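Long-range contact in putative ferredoxin (Hydrogenobacter thermophilus, PDB 7M1O), which binds a single [4Fe-4S] cluster and, as a ferredoxin, probably serves as a carrier of electrons: residues T5-D10 with G32-V37. Numbering follows the deposited sequence.
With SF4 (iron/sulfur cluster), chain C.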
ATOM      1  N   THR A   5      -5.424  -2.615   3.246  1.00 18.02           N
ATOM      2  CA  THR A   5      -4.616  -2.597   2.032  1.00 17.21           C
ATOM      3  C   THR A   5      -3.378  -3.483   2.172  1.00 18.43           C
ATOM      4  O   THR A   5      -2.893  -3.724   3.279  1.00 18.72           O
ATOM      5  CB  THR A   5      -4.184  -1.152   1.675  1.00 16.19           C
ATOM      6  OG1 THR A   5      -3.458  -1.147   0.439  1.00 16.70           O
ATOM      7  CG2 THR A   5      -3.321  -0.550   2.779  1.00 15.46           C
ATOM      8  N   MET A   6      -2.889  -3.983   1.039  1.00 20.30           N
ATOM      9  CA  MET A   6      -1.671  -4.785   1.000  1.00 23.18           C
ATOM     10  C   MET A   6      -0.910  -4.502  -0.288  1.00 23.35           C
ATOM     11  O   MET A   6      -1.466  -3.936  -1.228  1.00 22.35           O
ATOM     12  CB  MET A   6      -1.992  -6.284   1.104  1.00 27.29           C
ATOM     13  CG  MET A   6      -2.753  -6.878  -0.088  1.00 34.65           C
ATOM     14  SD  MET A   6      -2.579  -8.675  -0.182  1.00 39.04           S
ATOM     15  CE  MET A   6      -3.751  -9.091  -1.469  1.00 40.35           C
ATOM     16  N   VAL A   7       0.359  -4.898  -0.323  1.00 25.29           N
ATOM     17  CA  VAL A   7       1.175  -4.785  -1.525  1.00 28.88           C
ATOM     18  C   VAL A   7       1.583  -6.170  -2.008  1.00 27.36           C
ATOM     19  O   VAL A   7       2.059  -6.993  -1.229  1.00 26.49           O
ATOM     20  CB  VAL A   7       2.441  -3.933  -1.281  1.00 34.35           C
ATOM     21  CG1 VAL A   7       3.335  -3.920  -2.519  1.00 35.67           C
ATOM     22  CG2 VAL A   7       2.058  -2.515  -0.893  1.00 35.67           C
ATOM     23  N   ASP A   8       1.382  -6.419  -3.297  1.00 27.11           N
ATOM     24  CA  ASP A   8       1.819  -7.658  -3.922  1.00 28.61           C
ATOM     25  C   ASP A   8       3.259  -7.494  -4.409  1.00 29.30           C
ATOM     26  O   ASP A   8       3.490  -6.884  -5.452  1.00 28.27           O
ATOM     27  CB  ASP A   8       0.896  -8.028  -5.085  1.00 30.85           C
ATOM     28  CG  ASP A   8       1.138  -9.432  -5.602  1.00 33.59           C
ATOM     29  OD1 ASP A   8       2.213 -10.000  -5.320  1.00 34.07           O
ATOM     30  OD2 ASP A   8       0.249  -9.968  -6.296  1.00 34.11           O
ATOM     31  N   PRO A   9       4.235  -8.039  -3.661  1.00 31.95           N
ATOM     32  CA  PRO A   9       5.636  -7.797  -4.024  1.00 33.76           C
ATOM     33  C   PRO A   9       6.026  -8.446  -5.346  1.00 34.49           C
ATOM     34  O   PRO A   9       7.017  -8.053  -5.959  1.00 35.70           O
ATOM     35  CB  PRO A   9       6.406  -8.425  -2.862  1.00 34.12           C
ATOM     36  CG  PRO A   9       5.522  -9.518  -2.387  1.00 33.55           C
ATOM     37  CD  PRO A   9       4.120  -9.000  -2.549  1.00 32.55           C
ATOM     38  N   ASP A  10       5.247  -9.432  -5.774  1.00 34.02           N
ATOM     39  CA  ASP A  10       5.547 -10.167  -6.996  1.00 33.90           C
ATOM     40  C   ASP A  10       5.455  -9.281  -8.235  1.00 31.60           C
ATOM     41  O   ASP A  10       6.125  -9.539  -9.235  1.00 32.12           O
ATOM     42  CB  ASP A  10       4.595 -11.356  -7.136  1.00 37.12           C
ATOM     43  CG  ASP A  10       4.640 -12.282  -5.934  1.00 39.83           C
ATOM     44  OD1 ASP A  10       5.725 -12.427  -5.331  1.00 38.86           O
ATOM     45  OD2 ASP A  10       3.588 -12.862  -5.591  1.00 42.26           O
ATOM     46  N   GLY A  32      13.625  -1.415  -2.706  1.00 27.52           N
ATOM     47  CA  GLY A  32      12.825  -0.697  -3.683  1.00 26.20           C
ATOM     48  C   GLY A  32      11.373  -1.136  -3.695  1.00 24.92           C
ATOM     49  O   GLY A  32      10.483  -0.334  -3.976  1.00 24.24           O
ATOM     50  N   ILE A  33      11.127  -2.409  -3.393  1.00 24.07           N
ATOM     51  CA  ILE A  33       9.765  -2.936  -3.362  1.00 24.46           C
ATOM     52  C   ILE A  33       9.019  -2.387  -2.155  1.00 23.70           C
ATOM     53  O   ILE A  33       9.581  -2.265  -1.067  1.00 24.02           O
ATOM     54  CB  ILE A  33       9.743  -4.481  -3.311  1.00 26.27           C
ATOM     55  CG1 ILE A  33      10.462  -5.075  -4.527  1.00 28.80           C
ATOM     56  CG2 ILE A  33       8.308  -5.002  -3.237  1.00 25.60           C
ATOM     57  CD1 ILE A  33       9.770  -4.823  -5.856  1.00 30.25           C
ATOM     58  N   ALA A  34       7.747  -2.061  -2.354  1.00 23.88           N
ATOM     59  CA  ALA A  34       6.930  -1.488  -1.293  1.00 24.91           C
ATOM     60  C   ALA A  34       6.299  -2.567  -0.421  1.00 27.08           C
ATOM     61  O   ALA A  34       6.116  -3.706  -0.852  1.00 25.92           O
ATOM     62  CB  ALA A  34       5.848  -0.602  -1.886  1.00 23.85           C
ATOM     63  N   GLU A  35       5.982  -2.196   0.815  1.00 28.70           N
ATOM     64  CA  GLU A  35       5.192  -3.034   1.708  1.00 28.35           C
ATOM     65  C   GLU A  35       4.449  -2.122   2.670  1.00 26.36           C
ATOM     66  O   GLU A  35       4.893  -1.003   2.929  1.00 25.07           O
ATOM     67  CB  GLU A  35       6.073  -4.028   2.473  1.00 29.04           C
ATOM     68  CG  GLU A  35       7.096  -3.382   3.401  1.00 30.49           C
ATOM     69  CD  GLU A  35       7.924  -4.404   4.162  1.00 32.12           C
ATOM     70  OE1 GLU A  35       8.882  -3.998   4.854  1.00 32.91           O
ATOM     71  OE2 GLU A  35       7.617  -5.612   4.071  1.00 32.16           O
ATOM     72  N   VAL A  36       3.314  -2.579   3.189  1.00 25.68           N
ATOM     73  CA  VAL A  36       2.590  -1.788   4.174  1.00 25.02           C
ATOM     74  C   VAL A  36       3.442  -1.713   5.432  1.00 26.08           C
ATOM     75  O   VAL A  36       4.246  -2.605   5.696  1.00 25.70           O
ATOM     76  CB  VAL A  36       1.199  -2.369   4.501  1.00 24.55           C
ATOM     77  CG1 VAL A  36       0.321  -2.381   3.254  1.00 24.32           C
ATOM     78  CG2 VAL A  36       1.317  -3.760   5.100  1.00 24.12           C
ATOM     79  N   VAL A  37       3.275  -0.650   6.169  1.00 27.47           N
ATOM     80  CA  VAL A  37       4.098  -0.427   7.309  1.00 28.54           C
ATOM     81  C   VAL A  37       3.761  -1.386   8.443  1.00 30.96           C
ATOM     82  O   VAL A  37       4.648  -1.926   9.025  1.00 31.78           O
ATOM     83  CB  VAL A  37       4.108   1.037   7.689  1.00 28.76           C
ATOM     84  CG1 VAL A  37       4.761   1.842   6.590  1.00 26.95           C
ATOM     85  CG2 VAL A  37       2.720   1.561   7.958  1.00 30.15           C
TER
HETATM   86 FE1  SF4 C 101       5.322  -0.742  -6.142  1.00 19.94          FE
HETATM   87 FE2  SF4 C 101       2.842   0.115  -6.909  1.00 19.96          FE
HETATM   88 FE3  SF4 C 101       5.002   1.758  -7.199  1.00 20.69          FE
HETATM   89 FE4  SF4 C 101       4.052   1.196  -4.698  1.00 19.33          FE
HETATM   90  S1  SF4 C 101       2.966   2.322  -6.352  1.00 18.50           S
HETATM   91  S2  SF4 C 101       6.232   1.200  -5.365  1.00 20.24           S
HETATM   92  S3  SF4 C 101       3.377  -0.966  -4.977  1.00 18.57           S
HETATM   93  S4  SF4 C 101       4.649  -0.231  -8.256  1.00 19.52           S
HETATM   94  O   HOH W   1       2.002  -4.962   2.172  1.00 24.59           O
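Val7 and Ala34 form part of the pocket around the [4Fe-4S] cluster, at the place where strand 3-7 of the three-stranded sheet runs beside strand 34-36 of the two-stranded hairpin sheet. Val7 CG1, anti to its own nitrogen (chi1 175°), reaches the cluster and the hairpin together: it lies 3.8 Å from sulfide S3 of the cluster and 3.2 Å from Ala34 O. The methyl of Ala34 meets the cluster too, its CB 3.8 Å from iron FE4 and close to the ligand Cys18. Segments 5-7 and 34-36 run nearly antiparallel (152°), their axes 5.7 Å apart, yet no direct hydrogen bond joins them; instead a water accepts from Val7 N at 3.0 Å and from Val36 N at 2.9 Å, bridging the sheets of this small ferredoxin fold. Toward the start of segment 5-10, Val36 CG1 lies 3.5 Å from Thr5 O, and the side chains of Val36 and Thr5 pass each other in opposite directions. Thr5 OG1 shares hydrogen bonds with Tyr26 OH of the hairpin and Thr69 OG1 of strand 67-71. Past Val7, Pro9 CB rests on Ile33 CG2 at 3.9 Å, and the Ile33 side chain also approaches the ligand Cys12.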